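Local coordinates for escrt-iii (Sulfolobus solfataricus, PDB 2XVC), which probably acts in archaeal cell division as an ESCRT-III subunit, its winged-helix domain binding a partner peptide, consistent with recruitment to membranes, at residues R13-L16 with D17-N21; G24-I28 with E29-K33; Y35-E38 with K39-V43. All blocks are in the same frame, centred on the assembly; numbering follows the deposited sequence.

Interaction 1. Residues R13-L16 with D17-N21; sequences RELL and DYIVN
Arg13 and Asp17 meet one turn apart on helix 12-21, through both their backbones and their side chains. Asp17 N donates to Arg13 O over 2.8 Å. The same step repeats along the helix. Tyr18 N is taken up by Glu14 O, Ile19 N by Leu15 O, and Val20 N by Leu16 O. All four N-H groups point well at their acceptors, and the last is the straightest, at 170°.

The side-chain charges of Arg13 and Asp17 also pair. Arg13 NH2 lies 3.4 Å from Asp17 OD1, a long salt bridge. The guanidinium and carboxylate planes stand 76° apart, so the two groups do not form a flat, two-pronged pair. Bends of the Arg13 chain at chi2 (76°) and chi3 bring the guanidinium back toward Asp17. Arg13 is exposed to solvent, Asp17 partly so. The carboxylate of Glu14 has its partner earlier in the chain: OE1 accepts from Thr11 N.

Leu15, Leu16 and Ile19 are buried. Leu15 CG packs on Ile19 CD1 at 3.9 Å, and both residues also touch Leu46 of helix 39-51. Another flank, with Leu16, Ile19 and the exposed Val20, reaches apolar side chains of the bound peptide. The arrangement is a regular, amphipathic alpha-helix with an i to i+4 salt bridge on its polar side, here the first helix of a winged-helix domain.

Interaction 2. Residues G24-I28 with E29-K33; sequences GFLDI and EHFSK
Asp27 turns its carboxylate over the first turn of helix 28-35 and meets His30 there. It is the N-cap residue. Its OD1 accepts from His30 N at 3.0 Å, in an almost straight bond of 174°. The N-H arrives from above the carboxylate plane, 70° out of it. The carboxylate therefore lies broadside to its donor. CG of Asp27 sits anti to the backbone N, which carries OD1 forward to the open end of the helix. The same torsion brings CG to within 3.4 Å of His30 CB. The two side chains run at about a right angle, with carboxylate and imidazole planes 48° apart. The imidazole itself leads away from the Asp27 carboxylate.

The backbone joins strand to helix as well. Phe31 N donates to Asp27 O over 2.7 Å, and Ser32 N donates to Ile28 O.

On the inner side, Leu26 and Phe31 pack at a slant. Leu26 CD1 lies 3.8 Å from Phe31 CD2 and about as far from Phe31 CB and CG. The methyl thus rests where the ring joins its stem. Tyr18 sets its ring edge-to-face with Phe31, and Leu46 backs Leu26. Phe25, Leu26 and Asp27 pair in a parallel ladder with a strand of the bound peptide.

Strand 25-27 thus ends in a residue with two tasks. Asp27 gives its carbonyl and its carboxylate to the helix start, where the negative charge probably suits the helix dipole. OD1 also makes a weak hydrogen bond to a polar side chain of the peptide, so the cap borders the binding surface.

Interaction 3. Residues Y35-E38 with K39-V43; sequences YGVE and KQEVV. With CD (cadmium ion), chain C.
Val37 and Glu38 lie in the turn (residues 36-38) of a helix-turn-helix unit in the winged-helix domain, where they meet the first turn of helix 39-51. Gly36, with positive phi, lets the chain leave helix 28-35. Glu38 then takes the N-cap position, but its carboxylate serves a cadmium ion.

The Glu38 carbonyl makes the first backbone bond of the helix. Val42 N donates to Glu38 O over 3.0 Å, close to the line of the carbonyl. Glu41 N approaches the same oxygen, but its bond is bent to 122° and weak.

Val37 faces the new helix. Its CG1 lies 3.6 Å from Glu41 CG and 3.8 Å from Val42 CG2. It therefore wedges between the aliphatic stem of Glu41 and the inward branch of Val42. Ile10 packs on the same valine, and Phe31 on Val42.

Gln40 lies alongside Glu38 and points the same way. Its CG sits between the backbone N and the carbonyl carbon (chi1 67°), and the chain bends again at chi2. This sets Gln40 NE2 3.6 Å from Glu38 CB, a van der Waals contact. The amide and carboxylate planes are 58° apart.

Lys39 turns away, and its NZ pairs with Glu29 OE1 and bonds to the bound peptide's backbone. Glu38 OE2 accepts from His7 N. His6 is the other protein ligand of the cadmium. It belongs to a run of histidines that is probably a purification tag, so the site is probably not native. Glu38 OE1 binds the cadmium ion at 2.6 Å, and a water oxygen binds the same ion at 2.7 Å.

How the interactions relate
The three contacts are local and follow each other along the chain, on three successive helices. Each has buried apolar side chains (Leu15, Leu16 and Ile19; Leu26, Ile28 and Phe31; Val37 and Val42) and exposed polar ones (Arg13; Glu29 and His30; Gln40). Leu15 of interaction 1 packs on Phe31 of interaction 2, and Tyr18 meets Tyr35 of interaction 3. Ile19 O probably accepts from Gly24 N. Ser32 OG is probably hydrogen-bonded to Val37 O, and the Glu29-Lys39 salt bridge also ties interactions 2 and 3. Interaction 1 lies within a helix; interactions 2 and 3 are helix starts. At 24-33 the N-cap carboxylate bonds to the helix backbone. At 35-43 it binds metal.

Interaction 1. Residues R13-L16 with D17-N21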
ATOM      1  N   ARG A  13      -0.540  -5.928  -7.187  1.00 47.72           N
ATOM      2  CA  ARG A  13       0.465  -5.509  -8.161  1.00 47.66           C
ATOM      3  C   ARG A  13       0.414  -4.000  -8.392  1.00 46.52           C
ATOM      4  O   ARG A  13       1.455  -3.341  -8.447  1.00 46.16           O
ATOM      5  CB  ARG A  13       0.277  -6.266  -9.488  1.00 48.18           C
ATOM      6  CG  ARG A  13       1.387  -6.039 -10.517  1.00 51.15           C
ATOM      7  CD  ARG A  13       2.642  -6.826 -10.151  1.00 56.73           C
ATOM      8  NE  ARG A  13       3.865  -6.093 -10.479  1.00 60.64           N
ATOM      9  CZ  ARG A  13       5.076  -6.397 -10.013  1.00 62.93           C
ATOM     10  NH1 ARG A  13       5.245  -7.428  -9.189  1.00 63.80           N
ATOM     11  NH2 ARG A  13       6.128  -5.668 -10.369  1.00 64.06           N
ATOM     12  N   GLU A  14      -0.801  -3.467  -8.527  1.00 45.50           N
ATOM     13  CA  GLU A  14      -1.006  -2.027  -8.666  1.00 44.66           C
ATOM     14  C   GLU A  14      -0.479  -1.263  -7.454  1.00 43.42           C
ATOM     15  O   GLU A  14       0.224  -0.262  -7.605  1.00 42.90           O
ATOM     16  CB  GLU A  14      -2.484  -1.705  -8.904  1.00 45.06           C
ATOM     17  CG  GLU A  14      -2.925  -1.928 -10.345  1.00 47.53           C
ATOM     18  CD  GLU A  14      -4.429  -1.818 -10.529  1.00 50.21           C
ATOM     19  OE1 GLU A  14      -5.188  -2.431  -9.742  1.00 51.01           O
ATOM     20  OE2 GLU A  14      -4.850  -1.113 -11.469  1.00 52.87           O
ATOM     21  N   LEU A  15      -0.798  -1.746  -6.256  1.00 42.16           N
ATOM     22  CA  LEU A  15      -0.308  -1.088  -5.046  1.00 41.25           C
ATOM     23  C   LEU A  15       1.220  -1.128  -4.969  1.00 41.00           C
ATOM     24  O   LEU A  15       1.851  -0.112  -4.666  1.00 40.74           O
ATOM     25  CB  LEU A  15      -0.945  -1.668  -3.781  1.00 40.72           C
ATOM     26  CG  LEU A  15      -0.543  -0.952  -2.482  1.00 40.19           C
ATOM     27  CD1 LEU A  15      -0.914   0.522  -2.532  1.00 38.00           C
ATOM     28  CD2 LEU A  15      -1.161  -1.622  -1.270  1.00 39.10           C
ATOM     29  N   LEU A  16       1.805  -2.290  -5.271  1.00 40.85           N
ATOM     30  CA  LEU A  16       3.259  -2.454  -5.228  1.00 40.84           C
ATOM     31  C   LEU A  16       3.940  -1.555  -6.250  1.00 40.69           C
ATOM     32  O   LEU A  16       4.942  -0.920  -5.944  1.00 40.63           O
ATOM     33  CB  LEU A  16       3.660  -3.920  -5.447  1.00 40.78           C
ATOM     34  CG  LEU A  16       5.157  -4.254  -5.387  1.00 41.41           C
ATOM     35  CD1 LEU A  16       5.737  -3.942  -4.018  1.00 41.01           C
ATOM     36  CD2 LEU A  16       5.404  -5.714  -5.742  1.00 41.40           C
ATOM     37  N   ASP A  17       3.392  -1.501  -7.461  1.00 40.80           N
ATOM     38  CA  ASP A  17       3.908  -0.597  -8.491  1.00 41.15           C
ATOM     39  C   ASP A  17       3.822   0.860  -8.029  1.00 40.42           C
ATOM     40  O   ASP A  17       4.761   1.628  -8.215  1.00 40.32           O
ATOM     41  CB  ASP A  17       3.161  -0.777  -9.819  1.00 41.65           C
ATOM     42  CG  ASP A  17       3.576  -2.040 -10.574  1.00 44.29           C
ATOM     43  OD1 ASP A  17       4.614  -2.654 -10.238  1.00 46.46           O
ATOM     44  OD2 ASP A  17       2.855  -2.417 -11.521  1.00 47.90           O
ATOM     45  N   TYR A  18       2.696   1.231  -7.421  1.00 39.98           N
ATOM     46  CA  TYR A  18       2.529   2.588  -6.891  1.00 39.68           C
ATOM     47  C   TYR A  18       3.595   2.914  -5.841  1.00 39.54           C
ATOM     48  O   TYR A  18       4.208   3.976  -5.884  1.00 39.28           O
ATOM     49  CB  TYR A  18       1.129   2.786  -6.297  1.00 39.43           C
ATOM     50  CG  TYR A  18       0.966   4.136  -5.624  1.00 38.94           C
ATOM     51  CD1 TYR A  18       0.551   5.252  -6.350  1.00 38.28           C
ATOM     52  CD2 TYR A  18       1.245   4.297  -4.266  1.00 38.73           C
ATOM     53  CE1 TYR A  18       0.413   6.503  -5.733  1.00 38.92           C
ATOM     54  CE2 TYR A  18       1.110   5.538  -3.641  1.00 38.57           C
ATOM     55  CZ  TYR A  18       0.689   6.631  -4.381  1.00 38.51           C
ATOM     56  OH  TYR A  18       0.546   7.846  -3.761  1.00 39.25           O
ATOM     57  N   ILE A  19       3.805   1.984  -4.912  1.00 39.70           N
ATOM     58  CA  ILE A  19       4.784   2.140  -3.842  1.00 40.13           C
ATOM     59  C   ILE A  19       6.196   2.346  -4.397  1.00 40.51           C
ATOM     60  O   ILE A  19       6.903   3.265  -3.986  1.00 40.26           O
ATOM     61  CB  ILE A  19       4.752   0.929  -2.878  1.00 40.32           C
ATOM     62  CG1 ILE A  19       3.488   0.969  -2.016  1.00 40.22           C
ATOM     63  CG2 ILE A  19       6.000   0.896  -2.008  1.00 40.13           C
ATOM     64  CD1 ILE A  19       3.129  -0.375  -1.398  1.00 41.25           C
ATOM     65  N   VAL A  20       6.596   1.496  -5.337  1.00 41.17           N
ATOM     66  CA  VAL A  20       7.916   1.623  -5.963  1.00 41.88           C
ATOM     67  C   VAL A  20       8.039   2.977  -6.665  1.00 42.20           C
ATOM     68  O   VAL A  20       8.998   3.721  -6.433  1.00 42.36           O
ATOM     69  CB  VAL A  20       8.196   0.452  -6.932  1.00 42.04           C
ATOM     70  CG1 VAL A  20       9.441   0.718  -7.770  1.00 42.58           C
ATOM     71  CG2 VAL A  20       8.334  -0.856  -6.153  1.00 42.19           C
ATOM     72  N   ASN A  21       7.047   3.312  -7.484  1.00 42.56           N
ATOM     73  CA  ASN A  21       7.023   4.601  -8.182  1.00 43.21           C
ATOM     74  C   ASN A  21       6.952   5.817  -7.251  1.00 42.82           C
ATOM     75  O   ASN A  21       7.377   6.910  -7.623  1.00 43.03           O
ATOM     76  CB  ASN A  21       5.891   4.628  -9.220  1.00 43.81           C
ATOM     77  CG  ASN A  21       6.139   3.659 -10.380  1.00 46.32           C
ATOM     78  OD1 ASN A  21       7.286   3.418 -10.768  1.00 49.43           O
ATOM     79  ND2 ASN A  21       5.066   3.097 -10.932  1.00 48.38           N
TER

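Interaction 2. Residues G24-I28 with E29-K33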
ATOM      1  N   GLY A  24       9.028   4.221  -2.463  1.00 38.87           N
ATOM      2  CA  GLY A  24       8.876   3.365  -1.277  1.00 38.18           C
ATOM      3  C   GLY A  24       8.150   4.049  -0.132  1.00 37.82           C
ATOM      4  O   GLY A  24       8.521   3.898   1.033  1.00 37.47           O
ATOM      5  N   PHE A  25       7.101   4.795  -0.469  1.00 37.64           N
ATOM      6  CA  PHE A  25       6.363   5.587   0.510  1.00 37.49           C
ATOM      7  C   PHE A  25       4.870   5.457   0.263  1.00 37.10           C
ATOM      8  O   PHE A  25       4.415   5.404  -0.890  1.00 36.85           O
ATOM      9  CB  PHE A  25       6.796   7.058   0.447  1.00 38.08           C
ATOM     10  CG  PHE A  25       6.057   7.965   1.416  1.00 39.31           C
ATOM     11  CD1 PHE A  25       6.461   8.063   2.745  1.00 40.66           C
ATOM     12  CD2 PHE A  25       4.972   8.726   0.988  1.00 40.51           C
ATOM     13  CE1 PHE A  25       5.788   8.903   3.644  1.00 40.93           C
ATOM     14  CE2 PHE A  25       4.289   9.569   1.877  1.00 41.26           C
ATOM     15  CZ  PHE A  25       4.702   9.653   3.210  1.00 40.89           C
ATOM     16  N   LEU A  26       4.106   5.388   1.350  1.00 36.30           N
ATOM     17  CA  LEU A  26       2.664   5.286   1.256  1.00 35.91           C
ATOM     18  C   LEU A  26       2.011   5.970   2.444  1.00 36.01           C
ATOM     19  O   LEU A  26       2.250   5.596   3.593  1.00 35.89           O
ATOM     20  CB  LEU A  26       2.226   3.815   1.192  1.00 35.77           C
ATOM     21  CG  LEU A  26       0.722   3.546   1.122  1.00 36.02           C
ATOM     22  CD1 LEU A  26       0.130   3.995  -0.213  1.00 36.99           C
ATOM     23  CD2 LEU A  26       0.430   2.075   1.371  1.00 36.06           C
ATOM     24  N   ASP A  27       1.188   6.970   2.146  1.00 35.91           N
ATOM     25  CA  ASP A  27       0.379   7.652   3.143  1.00 36.20           C
ATOM     26  C   ASP A  27      -1.031   7.116   2.957  1.00 36.20           C
ATOM     27  O   ASP A  27      -1.722   7.492   2.011  1.00 36.29           O
ATOM     28  CB  ASP A  27       0.468   9.170   2.911  1.00 36.28           C
ATOM     29  CG  ASP A  27      -0.427   9.980   3.844  1.00 36.95           C
ATOM     30  OD1 ASP A  27      -1.419   9.455   4.384  1.00 36.35           O
ATOM     31  OD2 ASP A  27      -0.133  11.179   4.021  1.00 40.14           O
ATOM     32  N   ILE A  28      -1.450   6.213   3.842  1.00 36.33           N
ATOM     33  CA  ILE A  28      -2.719   5.522   3.663  1.00 36.99           C
ATOM     34  C   ILE A  28      -3.889   6.504   3.600  1.00 37.92           C
ATOM     35  O   ILE A  28      -4.779   6.356   2.758  1.00 37.53           O
ATOM     36  CB  ILE A  28      -2.954   4.424   4.718  1.00 36.74           C
ATOM     37  CG1 ILE A  28      -1.882   3.331   4.586  1.00 36.86           C
ATOM     38  CG2 ILE A  28      -4.341   3.819   4.556  1.00 36.89           C
ATOM     39  CD1 ILE A  28      -2.120   2.094   5.448  1.00 36.58           C
ATOM     40  N   GLU A  29      -3.864   7.518   4.462  1.00 39.03           N
ATOM     41  CA  GLU A  29      -4.900   8.558   4.455  1.00 40.48           C
ATOM     42  C   GLU A  29      -4.976   9.250   3.087  1.00 40.04           C
ATOM     43  O   GLU A  29      -6.036   9.282   2.464  1.00 40.15           O
ATOM     44  CB  GLU A  29      -4.644   9.579   5.577  1.00 41.11           C
ATOM     45  CG  GLU A  29      -5.802  10.554   5.854  1.00 45.92           C
ATOM     46  CD  GLU A  29      -7.069   9.864   6.367  1.00 50.96           C
ATOM     47  OE1 GLU A  29      -6.967   8.820   7.057  1.00 53.96           O
ATOM     48  OE2 GLU A  29      -8.178  10.373   6.082  1.00 53.99           O
ATOM     49  N   HIS A  30      -3.844   9.786   2.630  1.00 39.83           N
ATOM     50  CA  HIS A  30      -3.736  10.438   1.325  1.00 39.71           C
ATOM     51  C   HIS A  30      -4.146   9.499   0.181  1.00 39.21           C
ATOM     52  O   HIS A  30      -4.954   9.875  -0.670  1.00 39.01           O
ATOM     53  CB  HIS A  30      -2.308  10.959   1.124  1.00 40.20           C
ATOM     54  CG  HIS A  30      -2.055  11.572  -0.220  1.00 41.86           C
ATOM     55  ND1 HIS A  30      -2.429  12.862  -0.533  1.00 43.70           N
ATOM     56  CD2 HIS A  30      -1.446  11.078  -1.327  1.00 43.50           C
ATOM     57  CE1 HIS A  30      -2.072  13.133  -1.776  1.00 44.22           C
ATOM     58  NE2 HIS A  30      -1.476  12.067  -2.281  1.00 44.75           N
ATOM     59  N   PHE A  31      -3.611   8.276   0.181  1.00 38.62           N
ATOM     60  CA  PHE A  31      -3.889   7.303  -0.877  1.00 38.12           C
ATOM     61  C   PHE A  31      -5.374   6.970  -0.972  1.00 38.41           C
ATOM     62  O   PHE A  31      -5.932   6.907  -2.068  1.00 37.82           O
ATOM     63  CB  PHE A  31      -3.070   6.025  -0.676  1.00 37.92           C
ATOM     64  CG  PHE A  31      -3.174   5.049  -1.816  1.00 37.10           C
ATOM     65  CD1 PHE A  31      -4.162   4.069  -1.826  1.00 36.00           C
ATOM     66  CD2 PHE A  31      -2.281   5.113  -2.880  1.00 37.18           C
ATOM     67  CE1 PHE A  31      -4.269   3.163  -2.885  1.00 36.13           C
ATOM     68  CE2 PHE A  31      -2.373   4.212  -3.945  1.00 36.54           C
ATOM     69  CZ  PHE A  31      -3.367   3.235  -3.944  1.00 35.95           C
ATOM     70  N   SER A  32      -6.005   6.755   0.181  1.00 38.92           N
ATOM     71  CA  SER A  32      -7.428   6.453   0.238  1.00 39.69           C
ATOM     72  C   SER A  32      -8.248   7.612  -0.333  1.00 40.05           C
ATOM     73  O   SER A  32      -9.196   7.398  -1.081  1.00 40.06           O
ATOM     74  CB  SER A  32      -7.856   6.177   1.677  1.00 39.90           C
ATOM     75  OG  SER A  32      -9.249   5.924   1.737  1.00 39.88           O
ATOM     76  N   LYS A  33      -7.852   8.830   0.018  1.00 40.70           N
ATOM     77  CA  LYS A  33      -8.508  10.047  -0.445  1.00 41.64           C
ATOM     78  C   LYS A  33      -8.406  10.213  -1.974  1.00 41.35           C
ATOM     79  O   LYS A  33      -9.409  10.449  -2.648  1.00 41.71           O
ATOM     80  CB  LYS A  33      -7.907  11.254   0.288  1.00 42.23           C
ATOM     81  CG  LYS A  33      -8.786  12.513   0.317  1.00 45.62           C
ATOM     82  CD  LYS A  33      -8.361  13.559  -0.719  1.00 49.42           C
ATOM     83  CE  LYS A  33      -7.280  14.494  -0.168  1.00 51.91           C
ATOM     84  NZ  LYS A  33      -6.629  15.274  -1.269  1.00 53.43           N
TER

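Interaction 3. Residues Y35-E38 with K39-V43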
ATOM      1  N   TYR A  35      -7.185   7.942  -4.454  1.00 38.99           N
ATOM      2  CA  TYR A  35      -7.522   6.802  -5.313  1.00 38.67           C
ATOM      3  C   TYR A  35      -8.846   6.114  -4.968  1.00 38.98           C
ATOM      4  O   TYR A  35      -9.272   5.196  -5.670  1.00 38.81           O
ATOM      5  CB  TYR A  35      -6.343   5.820  -5.399  1.00 38.15           C
ATOM      6  CG  TYR A  35      -5.130   6.492  -5.979  1.00 37.99           C
ATOM      7  CD1 TYR A  35      -4.969   6.607  -7.358  1.00 37.43           C
ATOM      8  CD2 TYR A  35      -4.170   7.069  -5.150  1.00 37.59           C
ATOM      9  CE1 TYR A  35      -3.868   7.252  -7.894  1.00 38.81           C
ATOM     10  CE2 TYR A  35      -3.068   7.715  -5.674  1.00 38.71           C
ATOM     11  CZ  TYR A  35      -2.927   7.808  -7.043  1.00 38.92           C
ATOM     12  OH  TYR A  35      -1.834   8.452  -7.560  1.00 40.94           O
ATOM     13  N   GLY A  36      -9.503   6.573  -3.905  1.00 39.39           N
ATOM     14  CA  GLY A  36     -10.844   6.083  -3.559  1.00 39.98           C
ATOM     15  C   GLY A  36     -10.940   4.678  -2.981  1.00 40.59           C
ATOM     16  O   GLY A  36     -12.041   4.129  -2.865  1.00 41.08           O
ATOM     17  N   VAL A  37      -9.797   4.096  -2.618  1.00 40.67           N
ATOM     18  CA  VAL A  37      -9.747   2.767  -2.003  1.00 40.87           C
ATOM     19  C   VAL A  37      -9.958   2.912  -0.493  1.00 41.34           C
ATOM     20  O   VAL A  37      -9.319   3.752   0.134  1.00 41.31           O
ATOM     21  CB  VAL A  37      -8.376   2.080  -2.267  1.00 40.81           C
ATOM     22  CG1 VAL A  37      -8.397   0.625  -1.812  1.00 40.42           C
ATOM     23  CG2 VAL A  37      -8.000   2.160  -3.740  1.00 40.03           C
ATOM     24  N   GLU A  38     -10.845   2.102   0.089  1.00 42.09           N
ATOM     25  CA  GLU A  38     -11.059   2.109   1.549  1.00 42.92           C
ATOM     26  C   GLU A  38      -9.756   1.875   2.295  1.00 43.04           C
ATOM     27  O   GLU A  38      -8.942   1.063   1.863  1.00 42.83           O
ATOM     28  CB  GLU A  38     -12.056   1.025   1.965  1.00 43.36           C
ATOM     29  CG  GLU A  38     -13.456   1.193   1.403  1.00 44.68           C
ATOM     30  CD  GLU A  38     -13.964   2.600   1.568  1.00 46.97           C
ATOM     31  OE1 GLU A  38     -13.967   3.094   2.719  1.00 48.57           O
ATOM     32  OE2 GLU A  38     -14.345   3.219   0.550  1.00 48.04           O
ATOM     33  N   LYS A  39      -9.564   2.581   3.409  1.00 43.40           N
ATOM     34  CA  LYS A  39      -8.346   2.437   4.214  1.00 44.03           C
ATOM     35  C   LYS A  39      -8.075   0.983   4.598  1.00 44.22           C
ATOM     36  O   LYS A  39      -6.937   0.524   4.519  1.00 44.35           O
ATOM     37  CB  LYS A  39      -8.389   3.319   5.474  1.00 43.97           C
ATOM     38  CG  LYS A  39      -8.209   4.812   5.197  1.00 45.27           C
ATOM     39  CD  LYS A  39      -7.930   5.634   6.471  1.00 47.65           C
ATOM     40  CE  LYS A  39      -6.538   5.315   7.071  1.00 48.24           C
ATOM     41  NZ  LYS A  39      -5.973   6.408   7.928  1.00 47.76           N
ATOM     42  N   GLN A  40      -9.121   0.258   4.993  1.00 44.61           N
ATOM     43  CA  GLN A  40      -8.964  -1.142   5.406  1.00 45.18           C
ATOM     44  C   GLN A  40      -8.635  -2.060   4.227  1.00 44.40           C
ATOM     45  O   GLN A  40      -8.009  -3.102   4.409  1.00 44.04           O
ATOM     46  CB  GLN A  40     -10.180  -1.649   6.208  1.00 45.85           C
ATOM     47  CG  GLN A  40     -11.493  -1.753   5.424  1.00 49.37           C
ATOM     48  CD  GLN A  40     -12.321  -0.456   5.405  1.00 54.32           C
ATOM     49  OE1 GLN A  40     -11.866   0.622   5.836  1.00 55.85           O
ATOM     50  NE2 GLN A  40     -13.553  -0.560   4.892  1.00 55.84           N
ATOM     51  N   GLU A  41      -9.046  -1.663   3.023  1.00 43.79           N
ATOM     52  CA  GLU A  41      -8.661  -2.392   1.819  1.00 43.38           C
ATOM     53  C   GLU A  41      -7.176  -2.177   1.483  1.00 42.36           C
ATOM     54  O   GLU A  41      -6.493  -3.114   1.074  1.00 41.84           O
ATOM     55  CB  GLU A  41      -9.573  -2.040   0.635  1.00 43.72           C
ATOM     56  CG  GLU A  41      -9.205  -2.721  -0.698  1.00 46.49           C
ATOM     57  CD  GLU A  41      -9.267  -4.250  -0.655  1.00 50.23           C
ATOM     58  OE1 GLU A  41     -10.013  -4.813   0.184  1.00 52.30           O
ATOM     59  OE2 GLU A  41      -8.570  -4.893  -1.478  1.00 52.42           O
ATOM     60  N   VAL A  42      -6.681  -0.953   1.675  1.00 41.48           N
ATOM     61  CA  VAL A  42      -5.250  -0.661   1.506  1.00 40.80           C
ATOM     62  C   VAL A  42      -4.425  -1.496   2.491  1.00 40.89           C
ATOM     63  O   VAL A  42      -3.441  -2.119   2.110  1.00 40.86           O
ATOM     64  CB  VAL A  42      -4.932   0.852   1.672  1.00 40.52           C
ATOM     65  CG1 VAL A  42      -3.432   1.114   1.569  1.00 39.04           C
ATOM     66  CG2 VAL A  42      -5.668   1.668   0.626  1.00 40.09           C
ATOM     67  N   VAL A  43      -4.852  -1.513   3.750  1.00 41.36           N
ATOM     68  CA  VAL A  43      -4.200  -2.291   4.810  1.00 41.72           C
ATOM     69  C   VAL A  43      -4.189  -3.780   4.462  1.00 42.24           C
ATOM     70  O   VAL A  43      -3.151  -4.436   4.563  1.00 42.03           O
ATOM     71  CB  VAL A  43      -4.888  -2.054   6.180  1.00 41.64           C
ATOM     72  CG1 VAL A  43      -4.442  -3.090   7.229  1.00 41.79           C
ATOM     73  CG2 VAL A  43      -4.607  -0.636   6.672  1.00 41.59           C
TER
HETATM   74 CD    CD C1260     -14.905   5.427   2.242  1.00 69.93          CD
HETATM   75  O   HOH W   1     -14.791   6.724   4.620  1.00 58.44           O